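Local coordinates for alpha-amylase (Eisenia fetida, PDB 6M4K), which probably catalyses the endohydrolysis of internal alpha-1,4-glucosidic linkages in starch and related polysaccharides, with calcium and chloride as cofactors, at residues Q65-V70 with Y99-L104; V70-N75 with P129-G134; T318-N323 with Y346-N351; R341-Y346 with I383-W388. All blocks are in the same frame, centred on the assembly; numbering follows the deposited sequence. Where two conformers were deposited one is given.

Interaction 1 (Q65-V70 with Y99-L104); sequences QRYQPV and YVDGVL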
# COMPACT_ATOMS: atom_id res chain seq x y z
N GLN A 65 16.04 -3.32 -7.95
CA GLN A 65 17.24 -3.82 -7.28
C GLN A 65 16.99 -4.00 -5.78
O GLN A 65 17.62 -4.85 -5.15
CB GLN A 65 18.43 -2.89 -7.54
CG GLN A 65 18.37 -1.61 -6.75
CD GLN A 65 19.49 -0.62 -7.07
OE1 GLN A 65 20.40 -0.91 -7.86
NE2 GLN A 65 19.42 0.55 -6.45
N ARG A 66 16.06 -3.23 -5.21
CA ARG A 66 15.80 -3.31 -3.77
C ARG A 66 15.04 -4.57 -3.38
O ARG A 66 14.97 -4.87 -2.18
CB ARG A 66 15.09 -2.05 -3.27
CG ARG A 66 15.97 -0.83 -3.43
CD ARG A 66 15.33 0.41 -2.86
NE ARG A 66 15.37 0.43 -1.39
CZ ARG A 66 15.22 1.53 -0.68
NH1 ARG A 66 15.03 2.69 -1.31
NH2 ARG A 66 15.27 1.52 0.65
N TYR A 67 14.52 -5.33 -4.34
CA TYR A 67 13.84 -6.58 -4.07
C TYR A 67 14.76 -7.79 -4.26
O TYR A 67 14.27 -8.92 -4.33
CB TYR A 67 12.53 -6.66 -4.87
CG TYR A 67 11.58 -5.62 -4.30
CD1 TYR A 67 10.81 -5.91 -3.18
CD2 TYR A 67 11.50 -4.34 -4.83
CE1 TYR A 67 9.98 -4.96 -2.61
CE2 TYR A 67 10.67 -3.38 -4.28
CZ TYR A 67 9.91 -3.70 -3.16
OH TYR A 67 9.11 -2.72 -2.62
N GLN A 68 16.08 -7.56 -4.31
CA GLN A 68 17.10 -8.61 -4.37
C GLN A 68 18.04 -8.44 -3.19
O GLN A 68 19.09 -7.79 -3.29
CB GLN A 68 17.84 -8.57 -5.70
CG GLN A 68 16.94 -8.99 -6.84
CD GLN A 68 17.68 -9.18 -8.14
OE1 GLN A 68 18.75 -9.79 -8.19
NE2 GLN A 68 17.11 -8.65 -9.22
N PRO A 69 17.71 -9.03 -2.04
CA PRO A 69 18.57 -8.91 -0.86
C PRO A 69 19.96 -9.49 -1.10
O PRO A 69 20.13 -10.52 -1.76
CB PRO A 69 17.83 -9.70 0.21
CG PRO A 69 16.40 -9.64 -0.22
CD PRO A 69 16.43 -9.70 -1.72
N VAL A 70 20.94 -8.81 -0.51
CA VAL A 70 22.32 -9.28 -0.47
C VAL A 70 22.74 -9.65 0.95
O VAL A 70 23.49 -10.61 1.15
CB VAL A 70 23.25 -8.22 -1.10
CG1 VAL A 70 24.73 -8.54 -0.82
CG2 VAL A 70 22.99 -8.14 -2.61
N TYR A 99 6.47 0.62 8.93
CA TYR A 99 6.33 -0.77 8.49
C TYR A 99 7.38 -1.04 7.43
O TYR A 99 7.44 -0.34 6.41
CB TYR A 99 4.92 -1.03 7.95
CG TYR A 99 3.88 -0.50 8.90
CD1 TYR A 99 3.67 -1.10 10.13
CD2 TYR A 99 3.18 0.66 8.61
CE1 TYR A 99 2.74 -0.58 11.03
CE2 TYR A 99 2.26 1.19 9.50
CZ TYR A 99 2.04 0.56 10.70
OH TYR A 99 1.12 1.08 11.58
N VAL A 100 8.21 -2.03 7.66
CA VAL A 100 9.31 -2.35 6.78
C VAL A 100 8.86 -3.32 5.70
O VAL A 100 8.23 -4.34 5.99
CB VAL A 100 10.49 -2.92 7.58
CG1 VAL A 100 11.45 -3.69 6.68
CG2 VAL A 100 11.21 -1.79 8.31
N ASP A 101 9.20 -3.02 4.45
CA ASP A 101 9.03 -3.95 3.33
C ASP A 101 10.10 -5.04 3.48
O ASP A 101 11.29 -4.82 3.22
CB ASP A 101 9.19 -3.15 2.04
CG ASP A 101 8.69 -3.87 0.81
OD1 ASP A 101 8.68 -5.11 0.77
OD2 ASP A 101 8.34 -3.15 -0.17
N GLY A 102 9.68 -6.21 3.96
CA GLY A 102 10.58 -7.27 4.33
C GLY A 102 10.61 -8.33 3.25
O GLY A 102 9.58 -8.88 2.88
N VAL A 103 11.81 -8.59 2.73
CA VAL A 103 11.99 -9.45 1.56
C VAL A 103 12.66 -10.73 2.03
O VAL A 103 13.89 -10.77 2.20
CB VAL A 103 12.80 -8.74 0.46
CG1 VAL A 103 12.86 -9.62 -0.77
CG2 VAL A 103 12.16 -7.39 0.14
N LEU A 104 11.86 -11.78 2.27
CA LEU A 104 12.33 -13.00 2.90
C LEU A 104 12.30 -14.23 2.00
O LEU A 104 12.86 -15.27 2.37
CB LEU A 104 11.51 -13.31 4.17
CG LEU A 104 11.46 -12.19 5.21
CD1 LEU A 104 10.64 -12.65 6.41
CD2 LEU A 104 12.85 -11.74 5.66
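Y67 reaches D101 with its hydroxyl and touches V103 CG2 with its ring carbon CD1. D101 lies on the third strand of the TIM barrel. V103 lies two residues further on, and two before the calcium ligand N105. Y67 comes from the loop between strand 44-47 and helix 81-93. The stretch from D101 to H106 fits the first conserved region of glycoside hydrolase family 13.

The polar part of the first shell is one short hydrogen bond, from Y67 OH to D101 OD2 at 2.6 Å. The carboxylate lies at the ring edge, with its plane turned 61° from the ring. The hydroxyl meets OD2 from above the carboxylate plane, not within it. CG of D101 is anti to the backbone N (chi1 -164°), which carries the carboxylate across to the tyrosine. With a phenylalanine in place of Y67, D101 OD2 would probably lose this donor, and the carboxylate would be left with a weaker hold on its rotation.

The other oxygen, D101 OD1, is in a salt bridge with R198 of the neighbouring strand 196-199, and the two partners together fix how the carboxylate is turned. Y67 is held as well: its backbone O accepts from H106 NE2, and its ring lies nearly parallel to that of H302. A bound acetate sits close to the Y67 side chain, consistent with a pocket at this end of the barrel.

V103 packs beside the polar pair. Its two methyls divide the work: CG2 lies 3.9 Å from Y67 CD1, while CG1 packs 3.6 Å from P69 CG.

Interaction 2 (V70-N75 with P129-G134); sequences VSYTMN and PGVPYG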
# COMPACT_ATOMS: atom_id res chain seq x y z
N VAL A 70 20.94 -8.81 -0.51
CA VAL A 70 22.32 -9.28 -0.47
C VAL A 70 22.74 -9.65 0.95
O VAL A 70 23.49 -10.61 1.15
CB VAL A 70 23.25 -8.22 -1.10
CG1 VAL A 70 24.73 -8.54 -0.82
CG2 VAL A 70 22.99 -8.14 -2.61
N SER A 71 22.26 -8.92 1.95
CA SER A 71 22.45 -9.29 3.35
C SER A 71 21.37 -8.62 4.17
O SER A 71 20.47 -7.96 3.63
CB SER A 71 23.85 -8.91 3.85
OG SER A 71 23.87 -7.56 4.26
N TYR A 72 21.44 -8.78 5.49
CA TYR A 72 20.50 -8.14 6.40
C TYR A 72 21.13 -6.99 7.18
O TYR A 72 20.56 -6.55 8.19
CB TYR A 72 19.82 -9.18 7.30
CG TYR A 72 19.17 -10.29 6.50
CD1 TYR A 72 18.00 -10.06 5.78
CD2 TYR A 72 19.73 -11.56 6.44
CE1 TYR A 72 17.41 -11.08 5.03
CE2 TYR A 72 19.16 -12.57 5.70
CZ TYR A 72 17.99 -12.34 5.00
OH TYR A 72 17.43 -13.36 4.26
N THR A 73 22.28 -6.48 6.73
CA THR A 73 22.70 -5.18 7.24
C THR A 73 21.75 -4.11 6.73
O THR A 73 20.87 -4.37 5.91
CB THR A 73 24.15 -4.87 6.85
OG1 THR A 73 24.22 -4.56 5.45
CG2 THR A 73 25.05 -6.07 7.16
N MET A 74 21.90 -2.89 7.24
CA MET A 74 20.86 -1.87 7.11
C MET A 74 21.34 -0.60 6.42
O MET A 74 20.92 0.50 6.76
CB MET A 74 20.23 -1.59 8.47
CG MET A 74 19.33 -2.73 8.93
SD MET A 74 17.84 -2.87 7.92
CE MET A 74 17.01 -1.38 8.47
N ASN A 75 22.19 -0.75 5.41
CA ASN A 75 22.59 0.35 4.54
C ASN A 75 21.99 0.10 3.16
O ASN A 75 22.32 -0.91 2.53
CB ASN A 75 24.11 0.40 4.46
CG ASN A 75 24.64 1.71 3.90
OD1 ASN A 75 23.94 2.72 3.84
ND2 ASN A 75 25.91 1.70 3.51
N PRO A 129 28.07 -14.00 1.55
CA PRO A 129 28.89 -14.02 2.76
C PRO A 129 28.49 -12.99 3.81
O PRO A 129 28.93 -13.11 4.95
CB PRO A 129 30.31 -13.74 2.23
CG PRO A 129 30.26 -14.16 0.79
CD PRO A 129 28.87 -13.81 0.33
N GLY A 130 27.67 -12.00 3.46
CA GLY A 130 27.22 -11.04 4.45
C GLY A 130 26.15 -11.54 5.39
O GLY A 130 25.85 -10.86 6.38
N VAL A 131 25.59 -12.72 5.11
CA VAL A 131 24.54 -13.28 5.95
C VAL A 131 25.09 -14.14 7.11
O VAL A 131 24.87 -13.78 8.27
CB VAL A 131 23.43 -13.96 5.12
CG1 VAL A 131 22.42 -14.64 6.02
CG2 VAL A 131 22.74 -12.94 4.20
N PRO A 132 25.80 -15.25 6.83
CA PRO A 132 26.12 -15.89 5.55
C PRO A 132 25.07 -16.94 5.13
O PRO A 132 24.50 -17.64 5.99
CB PRO A 132 27.45 -16.58 5.83
CG PRO A 132 27.33 -17.00 7.26
CD PRO A 132 26.52 -15.90 7.94
N TYR A 133 24.84 -17.05 3.82
CA TYR A 133 24.10 -18.15 3.22
C TYR A 133 24.97 -18.81 2.17
O TYR A 133 25.77 -18.14 1.50
CB TYR A 133 22.87 -17.64 2.46
CG TYR A 133 21.66 -17.18 3.25
CD1 TYR A 133 21.18 -17.89 4.34
CD2 TYR A 133 20.95 -16.05 2.83
CE1 TYR A 133 20.03 -17.47 5.02
CE2 TYR A 133 19.80 -15.62 3.49
CZ TYR A 133 19.35 -16.34 4.58
OH TYR A 133 18.22 -15.94 5.25
N GLY A 134 24.79 -20.13 2.01
CA GLY A 134 25.36 -20.89 0.93
C GLY A 134 24.31 -21.78 0.29
O GLY A 134 23.13 -21.69 0.63
O HOH W 1 26.23 -11.25 1.19
O HOH W 2 23.37 -9.89 7.39
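Domain B, the long excursion after the third barrel strand of the alpha-amylase fold, meets the loop after strand 44-47 here, with V131 and Y133 against S71 and Y72. Neither segment forms regular structure. Their touching parts run 101° apart.

The two tyrosines meet at their edges and cross at about a right angle. Y133 OH donates to Y72 OH at 2.9 Å. Each hydroxyl lies near the plane of the other ring. The rings also touch through carbon, Y72 CE2 to Y133 CE2 at 3.8 Å. Helix 176-192 backs this pair through V181 and E182, and F185 meets the Y72 ring.

V131 wedges in beside them. With CG1 anti to the backbone N (chi1 175°), CG1 lies over the centre of one face of the Y133 ring while CG2 is turned to S71, and both methyls touch Y72 CE2. CG2 packs against S71 CA at 3.8 Å.

The backbones approach closely at S71 and G130, with CA atoms 5.2 Å apart. G130 has no side chain, which lets the backbones come this close. S71 also makes an ST turn, its OG accepting from T73 N. S71 OG is also hydrogen-bonded to E52 OE1.

Two waters bridge the polar backbone atoms left between the loops. One joins V70 O to G130 N. The other takes the Y72 N-H at 2.9 Å and donates to G130 O at 2.8 Å.

Interaction 3 (T318-N323 with Y346-N351); sequences TFFEAN and YNWPRN. With SO4 (sulfate ion), chain F.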
# COMPACT_ATOMS: atom_id res chain seq x y z
N THR A 318 -4.11 4.76 -11.38
CA THR A 318 -2.87 5.31 -10.85
C THR A 318 -2.90 6.81 -11.04
O THR A 318 -3.84 7.37 -11.62
CB THR A 318 -1.66 4.76 -11.61
OG1 THR A 318 -1.61 5.37 -12.91
CG2 THR A 318 -1.75 3.26 -11.78
N PHE A 319 -1.85 7.49 -10.58
CA PHE A 319 -1.76 8.94 -10.75
C PHE A 319 -1.77 9.36 -12.22
O PHE A 319 -2.06 10.53 -12.51
CB PHE A 319 -0.53 9.51 -10.03
CG PHE A 319 0.79 9.12 -10.65
CD1 PHE A 319 1.36 9.91 -11.64
CD2 PHE A 319 1.47 8.00 -10.23
CE1 PHE A 319 2.57 9.57 -12.21
CE2 PHE A 319 2.69 7.65 -10.79
CZ PHE A 319 3.24 8.45 -11.79
N PHE A 320 -1.49 8.44 -13.15
CA PHE A 320 -1.61 8.77 -14.57
C PHE A 320 -3.06 8.96 -15.00
O PHE A 320 -3.31 9.57 -16.04
CB PHE A 320 -0.92 7.70 -15.43
CG PHE A 320 0.58 7.83 -15.48
CD1 PHE A 320 1.19 8.83 -16.22
CD2 PHE A 320 1.40 6.92 -14.81
CE1 PHE A 320 2.57 8.94 -16.27
CE2 PHE A 320 2.77 7.02 -14.87
CZ PHE A 320 3.36 8.03 -15.60
N GLU A 321 -4.02 8.42 -14.24
CA GLU A 321 -5.44 8.64 -14.49
C GLU A 321 -6.01 9.37 -13.28
O GLU A 321 -6.86 8.85 -12.56
CB GLU A 321 -6.15 7.30 -14.71
CG GLU A 321 -5.57 6.44 -15.85
CD GLU A 321 -4.34 5.64 -15.44
OE1 GLU A 321 -4.28 5.17 -14.27
OE2 GLU A 321 -3.41 5.48 -16.27
N ALA A 322 -5.53 10.60 -13.06
CA ALA A 322 -5.67 11.23 -11.75
C ALA A 322 -7.12 11.44 -11.35
O ALA A 322 -7.47 11.26 -10.17
CB ALA A 322 -4.91 12.56 -11.74
N ASN A 323 -7.99 11.84 -12.28
CA ASN A 323 -9.36 12.13 -11.90
C ASN A 323 -10.08 10.88 -11.43
O ASN A 323 -10.74 10.87 -10.38
CB ASN A 323 -10.12 12.79 -13.06
CG ASN A 323 -11.36 13.51 -12.60
OD1 ASN A 323 -11.32 14.32 -11.68
ND2 ASN A 323 -12.49 13.20 -13.23
N TYR A 346 6.60 8.27 -7.53
CA TYR A 346 7.39 9.18 -8.32
C TYR A 346 7.04 9.03 -9.80
O TYR A 346 6.55 7.99 -10.25
CB TYR A 346 8.89 8.98 -8.09
CG TYR A 346 9.46 7.61 -8.43
CD1 TYR A 346 9.73 7.26 -9.75
CD2 TYR A 346 9.76 6.68 -7.43
CE1 TYR A 346 10.27 6.03 -10.07
CE2 TYR A 346 10.30 5.44 -7.74
CZ TYR A 346 10.56 5.12 -9.06
OH TYR A 346 11.12 3.91 -9.36
N ASN A 347 7.31 10.09 -10.56
CA ASN A 347 7.09 10.08 -12.00
C ASN A 347 8.24 9.37 -12.71
O ASN A 347 9.38 9.38 -12.25
CB ASN A 347 6.98 11.52 -12.49
CG ASN A 347 6.23 11.65 -13.80
OD1 ASN A 347 5.70 10.68 -14.33
ND2 ASN A 347 6.15 12.88 -14.31
N TRP A 348 7.93 8.77 -13.84
CA TRP A 348 8.94 8.13 -14.67
C TRP A 348 8.42 8.12 -16.09
O TRP A 348 7.22 8.34 -16.32
CB TRP A 348 9.27 6.71 -14.18
CG TRP A 348 8.30 5.64 -14.62
CD1 TRP A 348 8.44 4.79 -15.69
CD2 TRP A 348 7.06 5.28 -13.99
NE1 TRP A 348 7.36 3.94 -15.76
CE2 TRP A 348 6.50 4.23 -14.73
CE3 TRP A 348 6.37 5.76 -12.86
CZ2 TRP A 348 5.28 3.64 -14.39
CZ3 TRP A 348 5.16 5.16 -12.52
CH2 TRP A 348 4.63 4.12 -13.29
N PRO A 349 9.32 7.93 -17.11
CA PRO A 349 8.86 8.03 -18.51
C PRO A 349 8.13 6.77 -18.96
O PRO A 349 8.60 6.00 -19.82
CB PRO A 349 10.16 8.27 -19.27
CG PRO A 349 11.18 7.51 -18.48
CD PRO A 349 10.78 7.74 -17.03
N ARG A 350 6.95 6.53 -18.38
CA ARG A 350 6.15 5.38 -18.76
C ARG A 350 5.93 5.38 -20.27
O ARG A 350 5.56 6.40 -20.85
CB ARG A 350 4.79 5.43 -18.04
CG ARG A 350 3.96 4.16 -18.21
CD ARG A 350 2.57 4.27 -17.58
NE ARG A 350 1.72 5.12 -18.40
CZ ARG A 350 0.41 5.24 -18.26
NH1 ARG A 350 -0.22 4.58 -17.30
NH2 ARG A 350 -0.28 6.02 -19.09
N ASN A 351 6.16 4.23 -20.89
CA ASN A 351 6.24 4.15 -22.35
C ASN A 351 5.69 2.78 -22.77
O ASN A 351 6.43 1.81 -22.89
CB ASN A 351 7.68 4.34 -22.80
CG ASN A 351 7.82 4.41 -24.30
OD1 ASN A 351 7.27 5.30 -24.92
ND2 ASN A 351 8.54 3.47 -24.87
S SO4 F . -8.40 10.78 -15.96
O1 SO4 F . -8.85 9.87 -14.91
O2 SO4 F . -9.56 11.15 -16.76
O3 SO4 F . -7.83 11.97 -15.32
O4 SO4 F . -7.39 10.14 -16.79
O HOH W 3 0.34 3.67 -14.61
O HOH W 4 -2.93 6.77 -18.49
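F320 is packed on both faces, by F319 on one and R350 on the other. The R350 guanidinium lies flat on the ring, with centres 4.1 Å apart and planes at 17°, so this is a cation-pi stack. R350 CD adds a CH-pi contact on the same face. The edge of F320 points into the face of W348 in a T-shaped pair, with planes at 86°. F319 joins the cluster through CZ, 3.9 Å from W348 CZ3. Behind it W348 is held by D357, which accepts from its NE1.

The other side is looser and wet. R350 is bent at chi3 (75°), which folds the guanidinium back over F320 and brings NH1 near E321. The salt bridge from R350 NH1 to E321 OE2 is long, 3.5 Å, and its hydrogen bond is weak. One water joins E321 OE2 to R350 NH2, and another lies between R350 NH1 and T318 OG1. Were R350 an alanine, one face of F320 would probably lose its cover and E321 OE2 its charged partner.

E321 is the N-cap of helix 322-334, and its OE1 accepts from T318 N at 2.9 Å. A sulfate, probably from the crystallisation liquor, accepts from N323 N through its O3 at 3.0 Å and also from M324 N. Its place is that of an anion at a helix N-terminus. The wider contact joins the loops that follow the seventh and eighth strands of the beta/alpha barrel.

Interaction 4 (R341-Y346 with I383-W388); sequences RLMSSY and ICEHRW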
# COMPACT_ATOMS: atom_id res chain seq x y z
N ARG A 341 -4.19 1.59 2.66
CA ARG A 341 -2.87 2.11 2.35
C ARG A 341 -2.97 2.94 1.08
O ARG A 341 -3.55 2.49 0.08
CB ARG A 341 -1.88 0.96 2.15
CG ARG A 341 -0.46 1.42 1.83
CD ARG A 341 0.45 0.24 1.48
NE ARG A 341 0.04 -0.40 0.24
CZ ARG A 341 0.43 -1.62 -0.15
NH1 ARG A 341 1.24 -2.34 0.59
NH2 ARG A 341 -0.01 -2.13 -1.31
N LEU A 342 -2.43 4.15 1.11
CA LEU A 342 -2.31 4.99 -0.08
C LEU A 342 -0.90 4.89 -0.65
O LEU A 342 0.09 5.03 0.08
CB LEU A 342 -2.58 6.46 0.26
CG LEU A 342 -3.88 6.82 0.98
CD1 LEU A 342 -4.07 8.33 0.99
CD2 LEU A 342 -5.07 6.15 0.33
N MET A 343 -0.82 4.67 -1.96
CA MET A 343 0.46 4.75 -2.65
C MET A 343 0.93 6.20 -2.70
O MET A 343 0.14 7.13 -2.81
CB MET A 343 0.25 4.23 -4.08
CG MET A 343 1.50 4.24 -4.95
SD MET A 343 2.75 3.17 -4.24
CE MET A 343 4.12 3.57 -5.34
N SER A 344 2.25 6.38 -2.62
CA SER A 344 2.87 7.67 -2.88
C SER A 344 4.02 7.44 -3.85
O SER A 344 4.96 6.71 -3.54
CB SER A 344 3.34 8.36 -1.60
OG SER A 344 3.57 9.74 -1.84
N SER A 345 3.93 8.07 -5.03
CA SER A 345 4.70 7.66 -6.20
C SER A 345 5.71 8.71 -6.63
O SER A 345 5.66 9.88 -6.24
CB SER A 345 3.77 7.42 -7.39
OG SER A 345 2.70 6.57 -7.03
N TYR A 346 6.60 8.27 -7.53
CA TYR A 346 7.39 9.18 -8.32
C TYR A 346 7.04 9.03 -9.80
O TYR A 346 6.55 7.99 -10.25
CB TYR A 346 8.89 8.98 -8.09
CG TYR A 346 9.46 7.61 -8.43
CD1 TYR A 346 9.73 7.26 -9.75
CD2 TYR A 346 9.76 6.68 -7.43
CE1 TYR A 346 10.27 6.03 -10.07
CE2 TYR A 346 10.30 5.44 -7.74
CZ TYR A 346 10.56 5.12 -9.06
OH TYR A 346 11.12 3.91 -9.36
N ILE A 383 5.22 12.63 -6.95
CA ILE A 383 3.78 12.81 -7.13
C ILE A 383 3.11 13.21 -5.82
O ILE A 383 2.21 14.06 -5.80
CB ILE A 383 3.16 11.54 -7.73
CG1 ILE A 383 3.90 11.15 -9.03
CG2 ILE A 383 1.66 11.71 -7.95
CD1 ILE A 383 3.91 12.24 -10.12
N CYS A 384 3.50 12.57 -4.71
CA CYS A 384 2.99 12.88 -3.37
C CYS A 384 1.47 12.82 -3.27
O CYS A 384 0.83 13.74 -2.77
CB CYS A 384 3.51 14.23 -2.88
SG CYS A 384 5.29 14.31 -2.69
N GLU A 385 0.89 11.71 -3.75
CA GLU A 385 -0.57 11.53 -3.69
C GLU A 385 -1.12 11.77 -2.29
O GLU A 385 -2.24 12.27 -2.14
CB GLU A 385 -0.95 10.11 -4.13
CG GLU A 385 -0.72 9.79 -5.60
CD GLU A 385 0.62 9.12 -5.86
OE1 GLU A 385 1.65 9.59 -5.33
OE2 GLU A 385 0.64 8.12 -6.60
N HIS A 386 -0.38 11.37 -1.26
CA HIS A 386 -0.88 11.51 0.10
C HIS A 386 -1.02 12.96 0.52
O HIS A 386 -1.75 13.26 1.47
CB HIS A 386 0.05 10.77 1.07
CG HIS A 386 1.40 11.38 1.18
ND1 HIS A 386 2.35 11.28 0.19
CD2 HIS A 386 1.95 12.13 2.16
CE1 HIS A 386 3.44 11.94 0.56
NE2 HIS A 386 3.22 12.47 1.76
N ARG A 387 -0.34 13.88 -0.19
CA ARG A 387 -0.47 15.31 0.02
C ARG A 387 -1.50 15.98 -0.89
O ARG A 387 -1.67 17.20 -0.81
CB ARG A 387 0.88 16.01 -0.15
CG ARG A 387 1.91 15.75 0.94
CD ARG A 387 2.81 16.96 1.08
NE ARG A 387 3.90 16.80 2.03
CZ ARG A 387 4.57 17.82 2.55
NH1 ARG A 387 4.23 19.06 2.21
NH2 ARG A 387 5.56 17.62 3.41
N TRP A 388 -2.17 15.24 -1.77
CA TRP A 388 -3.25 15.84 -2.55
C TRP A 388 -4.42 16.14 -1.63
O TRP A 388 -4.80 15.31 -0.80
CB TRP A 388 -3.73 14.87 -3.63
CG TRP A 388 -2.73 14.53 -4.71
CD1 TRP A 388 -1.42 14.89 -4.79
CD2 TRP A 388 -3.00 13.73 -5.87
NE1 TRP A 388 -0.85 14.37 -5.94
CE2 TRP A 388 -1.80 13.66 -6.61
CE3 TRP A 388 -4.13 13.08 -6.35
CZ2 TRP A 388 -1.72 12.96 -7.82
CZ3 TRP A 388 -4.05 12.38 -7.54
CH2 TRP A 388 -2.85 12.33 -8.26
O HOH W 5 5.66 10.75 -3.57
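E385 starts with CG anti to its carbonyl carbon (chi1 -68°) and bends at chi2 (94°), which turns its carboxylate onto S345. S345 OG, anti to its own carbonyl carbon (chi1 -51°), faces the acid. Both oxygens are then used. S345 OG donates to the syn lone pair of E385 OE2 at 2.6 Å. S345 N donates to E385 OE1 at 2.8 Å, also on the syn side. The serine thus grips the carboxylate from backbone and side chain and fixes its rotation. Q305 NE2 bonds to the same S345 OG.

S344 ends strand 339-344, the eighth strand of the TIM barrel, and S345 follows it. E385 and H386 belong to a short 3-10 segment leading into helix 389-401. C384 ties this loop to C377 by a disulfide.

S344 OG meets H386 ND1 at the ring edge, 2.8 Å away. The far nitrogen, NE2, bonds to E33, so both ends of the imidazole are held. I383 N donates to S345 O at 2.9 Å. A water bonded to S344 OG donates to S345 O and accepts from C384 N at 3.0 Å.

All four contacts lie in the catalytic region. Interactions 1, 2 and 4 are buried; 1 and 4 each involve a barrel strand, the third and the eighth. Interaction 1 rests on one carboxylate bond backed by valine packing, interaction 4 on a dense set of hydrogen bonds. Interaction 2 shares V70 with interaction 1 but lies further out, against domain B, and pairs two tyrosine hydroxyls, with waters between its loop backbones. Interaction 3 is only partly buried and relies on aromatic and cation-pi stacking. It shares Y346 with interaction 4, and F319 CE2 packs 3.6 Å from S345 CB. Interactions 2 and 3 have centres about 35 Å apart.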